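Local coordinates for protein dephospho-CoA kinase (PDB 4ZO4) that probably catalyses the last step of coenzyme A biosynthesis, transferring a phosphate from ATP to the 3'-hydroxyl of dephospho-CoA, at residues 6-11 / 112-118; 35-39 / 119-123. All blocks are in the same frame, centred on the assembly; numbering follows the deposited sequence.

Interaction 1 of 2, residues 6-11 / 112-118; sequences NAFFVT and KAFFVEI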
loop_
_atom_site.group_PDB
_atom_site.type_symbol
_atom_site.label_atom_id
_atom_site.label_comp_id
_atom_site.label_asym_id
_atom_site.label_seq_id
_atom_site.Cartn_x
_atom_site.Cartn_y
_atom_site.Cartn_z
ATOM N N ASN A 6 -9.268 -33.737 3.283
ATOM C CA ASN A 6 -10.481 -33.588 4.108
ATOM C C ASN A 6 -10.741 -32.174 4.531
ATOM O O ASN A 6 -11.652 -31.922 5.328
ATOM C CB ASN A 6 -10.396 -34.458 5.367
ATOM C CG ASN A 6 -10.551 -35.924 5.052
ATOM O OD1 ASN A 6 -11.661 -36.490 5.129
ATOM N ND2 ASN A 6 -9.456 -36.535 4.615
ATOM N N ALA A 7 -9.937 -31.250 3.993
ATOM C CA ALA A 7 -9.941 -29.848 4.418
ATOM C C ALA A 7 -10.851 -29.038 3.565
ATOM O O ALA A 7 -10.731 -29.048 2.346
ATOM C CB ALA A 7 -8.553 -29.252 4.324
ATOM N N PHE A 8 -11.741 -28.300 4.207
ATOM C CA PHE A 8 -12.581 -27.401 3.482
ATOM C C PHE A 8 -12.536 -26.035 4.152
ATOM O O PHE A 8 -12.757 -25.931 5.355
ATOM C CB PHE A 8 -13.991 -28.001 3.374
ATOM C CG PHE A 8 -14.040 -29.229 2.495
ATOM C CD1 PHE A 8 -14.239 -29.119 1.130
ATOM C CD2 PHE A 8 -13.818 -30.489 3.028
ATOM C CE1 PHE A 8 -14.242 -30.237 0.319
ATOM C CE2 PHE A 8 -13.820 -31.607 2.220
ATOM C CZ PHE A 8 -14.028 -31.478 0.864
ATOM N N PHE A 9 -12.213 -24.995 3.389
ATOM C CA PHE A 9 -12.265 -23.646 3.953
ATOM C C PHE A 9 -13.681 -23.134 3.825
ATOM O O PHE A 9 -14.322 -23.312 2.812
ATOM C CB PHE A 9 -11.204 -22.700 3.320
ATOM C CG PHE A 9 -9.776 -23.104 3.651
ATOM C CD1 PHE A 9 -9.214 -22.778 4.879
ATOM C CD2 PHE A 9 -9.036 -23.884 2.769
ATOM C CE1 PHE A 9 -7.920 -23.189 5.206
ATOM C CE2 PHE A 9 -7.756 -24.308 3.092
ATOM C CZ PHE A 9 -7.190 -23.951 4.310
ATOM N N VAL A 10 -14.189 -22.534 4.877
ATOM C CA VAL A 10 -15.492 -21.954 4.795
ATOM C C VAL A 10 -15.364 -20.453 4.944
ATOM O O VAL A 10 -14.984 -19.964 6.000
ATOM C CB VAL A 10 -16.382 -22.471 5.909
ATOM C CG1 VAL A 10 -17.741 -21.786 5.840
ATOM C CG2 VAL A 10 -16.514 -23.978 5.796
ATOM N N THR A 11 -15.692 -19.715 3.891
ATOM C CA THR A 11 -15.568 -18.279 3.957
ATOM C C THR A 11 -16.834 -17.641 3.428
ATOM O O THR A 11 -17.538 -18.268 2.658
ATOM C CB THR A 11 -14.327 -17.806 3.175
ATOM O OG1 THR A 11 -14.321 -16.386 3.117
ATOM C CG2 THR A 11 -14.329 -18.345 1.776
ATOM N N LYS A 112 -11.619 -37.875 8.212
ATOM C CA LYS A 112 -12.987 -37.412 8.054
ATOM C C LYS A 112 -12.944 -35.942 7.596
ATOM O O LYS A 112 -12.044 -35.202 7.986
ATOM C CB LYS A 112 -13.744 -37.565 9.373
ATOM C CG LYS A 112 -15.246 -37.389 9.246
ATOM C CD LYS A 112 -15.902 -37.048 10.578
ATOM C CE LYS A 112 -17.277 -36.432 10.352
ATOM N NZ LYS A 112 -18.135 -36.479 11.562
ATOM N N ALA A 113 -13.895 -35.537 6.749
ATOM C CA ALA A 113 -13.975 -34.158 6.269
ATOM C C ALA A 113 -14.109 -33.201 7.428
ATOM O O ALA A 113 -14.811 -33.519 8.418
ATOM C CB ALA A 113 -15.145 -33.969 5.324
ATOM N N PHE A 114 -13.430 -32.049 7.286
ATOM C CA PHE A 114 -13.430 -30.967 8.273
ATOM C C PHE A 114 -13.375 -29.559 7.623
ATOM O O PHE A 114 -12.940 -29.388 6.475
ATOM C CB PHE A 114 -12.280 -31.149 9.288
ATOM C CG PHE A 114 -10.900 -30.943 8.712
ATOM C CD1 PHE A 114 -10.233 -29.733 8.876
ATOM C CD2 PHE A 114 -10.252 -31.970 8.024
ATOM C CE1 PHE A 114 -8.961 -29.548 8.349
ATOM C CE2 PHE A 114 -8.977 -31.792 7.494
ATOM C CZ PHE A 114 -8.330 -30.577 7.659
ATOM N N PHE A 115 -13.812 -28.563 8.398
ATOM C CA PHE A 115 -14.010 -27.197 7.930
ATOM C C PHE A 115 -13.233 -26.148 8.757
ATOM O O PHE A 115 -13.395 -26.029 9.975
ATOM C CB PHE A 115 -15.519 -26.890 7.903
ATOM C CG PHE A 115 -16.279 -27.746 6.914
ATOM C CD1 PHE A 115 -16.214 -27.468 5.556
ATOM C CD2 PHE A 115 -17.015 -28.857 7.333
ATOM C CE1 PHE A 115 -16.870 -28.261 4.629
ATOM C CE2 PHE A 115 -17.669 -29.660 6.406
ATOM C CZ PHE A 115 -17.597 -29.354 5.050
ATOM N N VAL A 116 -12.362 -25.414 8.080
ATOM C CA VAL A 116 -11.631 -24.298 8.677
ATOM C C VAL A 116 -12.451 -23.052 8.404
ATOM O O VAL A 116 -12.484 -22.522 7.279
ATOM C CB VAL A 116 -10.228 -24.121 8.034
ATOM C CG1 VAL A 116 -9.471 -22.986 8.683
ATOM C CG2 VAL A 116 -9.412 -25.414 8.104
ATOM N N GLU A 117 -13.161 -22.591 9.408
ATOM C CA GLU A 117 -13.853 -21.328 9.252
ATOM C C GLU A 117 -12.789 -20.237 9.092
ATOM O O GLU A 117 -11.811 -20.221 9.846
ATOM C CB GLU A 117 -14.741 -21.067 10.472
ATOM C CG GLU A 117 -15.256 -19.643 10.545
ATOM C CD GLU A 117 -16.379 -19.482 11.545
ATOM O OE1 GLU A 117 -16.537 -20.359 12.423
ATOM O OE2 GLU A 117 -17.099 -18.463 11.440
ATOM N N ILE A 118 -12.960 -19.333 8.128
ATOM C CA ILE A 118 -11.945 -18.278 7.903
ATOM C C ILE A 118 -12.527 -16.993 7.301
ATOM O O ILE A 118 -13.278 -17.051 6.334
ATOM C CB ILE A 118 -10.801 -18.823 7.021
ATOM C CG1 ILE A 118 -9.644 -17.830 6.913
ATOM C CG2 ILE A 118 -11.294 -19.181 5.637
ATOM C CD1 ILE A 118 -8.424 -18.375 6.195
#
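Two groups of the 112-118 segment converge on the carbonyl oxygen of Phe8: Val116 N donates a hydrogen bond to Phe8 O at 2.8 Å, and the CA-H of Phe115 leans on the same oxygen. Val116 then offers its own O to Val10 N at 2.9 Å. That bond is almost straight at the hydrogen (173°), although the donor sits above the carbonyl plane. Further bonds run from Phe114 N to Asn6 O, from Phe8 N to Phe114 O and from Ile118 N to Val10 O, so the even residues on both sides carry the backbone pairing of two parallel strands.

The side chains divide between two faces. On one, the CA of Ala7 lies over the ring of Phe114, 3.9 Å from its centroid; chi1 of 69° places that ring's CG between its backbone N and carbonyl carbon and turns the ring toward the neighbouring strand. Farther on, Phe9 and Val116 lie side by side, with Phe9 CD1 3.6 Å from Val116 CB. Met104 of helix 82-109 packs against Ala7, Phe9 and Val116. On the other face the rings of Phe8 and Phe115 meet obliquely, their planes 41° apart, while Val10 CG2 reaches Phe115 CD1 at 3.5 Å. Ile22 of helix 15-27 covers Val10 and Phe115, and the ring of Phe21 meets that of Phe115 edge-to-face.

Such adjacent parallel strands, with helices on both faces and the first strand leading into the predicted ATP-binding loop, are characteristic of the P-loop kinase core.

Interaction 2 of 2, residues 35-39 / 119-123; sequences ADKIA and PLFFE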
loop_
_atom_site.group_PDB
_atom_site.type_symbol
_atom_site.label_atom_id
_atom_site.label_comp_id
_atom_site.label_asym_id
_atom_site.label_seq_id
_atom_site.Cartn_x
_atom_site.Cartn_y
_atom_site.Cartn_z
ATOM N N ALA A 35 -10.460 -19.818 12.466
ATOM C CA ALA A 35 -9.220 -19.073 12.169
ATOM C C ALA A 35 -9.071 -17.912 13.130
ATOM O O ALA A 35 -8.007 -17.753 13.712
ATOM C CB ALA A 35 -9.181 -18.585 10.731
ATOM N N ASP A 36 -10.139 -17.151 13.355
ATOM C CA ASP A 36 -10.076 -16.024 14.309
ATOM C C ASP A 36 -9.847 -16.439 15.740
ATOM O O ASP A 36 -9.245 -15.689 16.499
ATOM C CB ASP A 36 -11.330 -15.163 14.262
ATOM C CG ASP A 36 -11.370 -14.293 13.049
ATOM O OD1 ASP A 36 -10.422 -14.390 12.228
ATOM O OD2 ASP A 36 -12.334 -13.503 12.910
ATOM N N LYS A 37 -10.317 -17.612 16.136
ATOM C CA LYS A 37 -10.101 -18.033 17.512
ATOM C C LYS A 37 -8.609 -18.328 17.649
ATOM O O LYS A 37 -7.928 -17.746 18.493
ATOM C CB LYS A 37 -10.987 -19.234 17.871
ATOM C CG LYS A 37 -12.481 -18.906 17.902
ATOM C CD LYS A 37 -12.921 -18.332 19.256
ATOM C CE LYS A 37 -14.442 -18.147 19.364
ATOM N NZ LYS A 37 -14.865 -16.720 19.186
ATOM N N ILE A 38 -8.088 -19.176 16.767
ATOM C CA ILE A 38 -6.642 -19.409 16.716
ATOM C C ILE A 38 -5.850 -18.080 16.732
ATOM O O ILE A 38 -4.874 -17.932 17.477
ATOM C CB ILE A 38 -6.244 -20.221 15.484
ATOM C CG1 ILE A 38 -6.768 -21.643 15.598
ATOM C CG2 ILE A 38 -4.745 -20.305 15.373
ATOM C CD1 ILE A 38 -6.833 -22.399 14.277
ATOM N N ALA A 39 -6.287 -17.122 15.922
ATOM C CA ALA A 39 -5.635 -15.816 15.870
ATOM C C ALA A 39 -5.645 -15.086 17.212
ATOM O O ALA A 39 -4.633 -14.521 17.634
ATOM C CB ALA A 39 -6.264 -14.954 14.789
ATOM N N PRO A 119 -12.211 -15.823 7.885
ATOM C CA PRO A 119 -12.575 -14.531 7.263
ATOM C C PRO A 119 -12.028 -14.358 5.868
ATOM O O PRO A 119 -10.865 -14.636 5.615
ATOM C CB PRO A 119 -11.951 -13.488 8.179
ATOM C CG PRO A 119 -11.692 -14.174 9.490
ATOM C CD PRO A 119 -11.629 -15.653 9.227
ATOM N N LEU A 120 -12.879 -13.900 4.964
ATOM C CA LEU A 120 -12.564 -13.915 3.540
ATOM C C LEU A 120 -11.196 -13.333 3.248
ATOM O O LEU A 120 -10.471 -13.916 2.457
ATOM C CB LEU A 120 -13.661 -13.209 2.723
ATOM C CG LEU A 120 -13.553 -13.163 1.189
ATOM C CD1 LEU A 120 -13.387 -14.547 0.583
ATOM C CD2 LEU A 120 -14.759 -12.472 0.571
ATOM N N PHE A 121 -10.836 -12.196 3.860
ATOM C CA PHE A 121 -9.535 -11.559 3.553
ATOM C C PHE A 121 -8.475 -11.796 4.632
ATOM O O PHE A 121 -7.807 -10.887 5.063
ATOM C CB PHE A 121 -9.715 -10.066 3.270
ATOM C CG PHE A 121 -10.608 -9.778 2.103
ATOM C CD1 PHE A 121 -11.984 -9.669 2.279
ATOM C CD2 PHE A 121 -10.074 -9.614 0.829
ATOM C CE1 PHE A 121 -12.810 -9.411 1.211
ATOM C CE2 PHE A 121 -10.896 -9.362 -0.242
ATOM C CZ PHE A 121 -12.270 -9.266 -0.052
ATOM N N PHE A 122 -8.301 -13.044 5.034
ATOM C CA PHE A 122 -7.430 -13.404 6.138
ATOM C C PHE A 122 -6.060 -13.393 5.594
ATOM O O PHE A 122 -5.863 -13.705 4.439
ATOM C CB PHE A 122 -7.734 -14.817 6.614
ATOM C CG PHE A 122 -7.357 -15.098 8.039
ATOM C CD1 PHE A 122 -6.519 -16.139 8.340
ATOM C CD2 PHE A 122 -7.892 -14.347 9.079
ATOM C CE1 PHE A 122 -6.209 -16.431 9.648
ATOM C CE2 PHE A 122 -7.571 -14.617 10.396
ATOM C CZ PHE A 122 -6.726 -15.662 10.677
ATOM N N GLU A 123 -5.102 -13.112 6.463
ATOM C CA GLU A 123 -3.798 -12.673 6.053
ATOM C C GLU A 123 -2.711 -13.737 6.034
ATOM O O GLU A 123 -1.915 -13.801 5.091
ATOM C CB GLU A 123 -3.356 -11.543 6.982
ATOM C CG GLU A 123 -3.972 -10.195 6.661
ATOM C CD GLU A 123 -3.338 -9.047 7.440
ATOM O OE1 GLU A 123 -2.543 -9.295 8.382
ATOM O OE2 GLU A 123 -3.639 -7.884 7.113
#
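Ala35 sets its CB over one face of the Phe122 ring, 4.1 Å from the centroid and 24° off the ring normal, and this is the buried, apolar side of the contact. The methyl is offset toward the rim, so its nearest ring atoms are CE1 and CZ. One helical turn later Ala39, buried like Ala35, brings its CB to the edge of the same ring, 4.2 Å from Phe122 CZ. The backbone bond from Ala39 N to Ala35 O, 2.9 Å long, keeps the two methyls on the same side of the helix. Chi1 of -155° puts the CG of Phe122 roughly anti to its backbone N and sends the ring out from the loop to meet them. Pro119 adds its CD beside Ala35 CB at 4.1 Å, and Ile100 of helix 82-109 packs on Phe122 as well.

In the P-loop kinase fold seen here, the first turn of the helix after strand 31-34 thus meets the loop that leaves strand 114-117, next to the predicted ATP-binding Lys18, which lies close to Pro119.

Toward solvent the contact becomes polar and more open: Asp36 is exposed, and its carboxylate comes at the pyrrolidine ring of Pro119 from the opposite direction. It then slides past Phe122, with Asp36 OD1 3.4 Å from Phe122 CE2 and the carboxylate and ring planes 36° apart. These are van der Waals approaches to C-H groups, perhaps with a slight electrostatic pull. Beyond them the loop meets the second subunit, where Glu123 forms a salt bridge with Lys85 of that neighbouring subunit.

Overall arrangement
The two contacts lie about 13 Å apart, centre to centre, and their segments alternate along the chain: 6-11, 35-39, 112-118, 119-123. Interaction 1 pairs two neighbouring strands in the middle of the parallel sheet; interaction 2 lies beyond the C-terminal end of strand 114-117, where the chain runs straight on from Ile118 into Pro119. The join is reinforced by a probable hydrogen bond from Ala35 N to Glu117 O and by Ile118 CG1 packing on Ala35 CB, while Thr11 touches Leu120. Sheet, helix 35-45 and the loop therefore meet beside the predicted ATP site, and the loop carries on to the subunit interface.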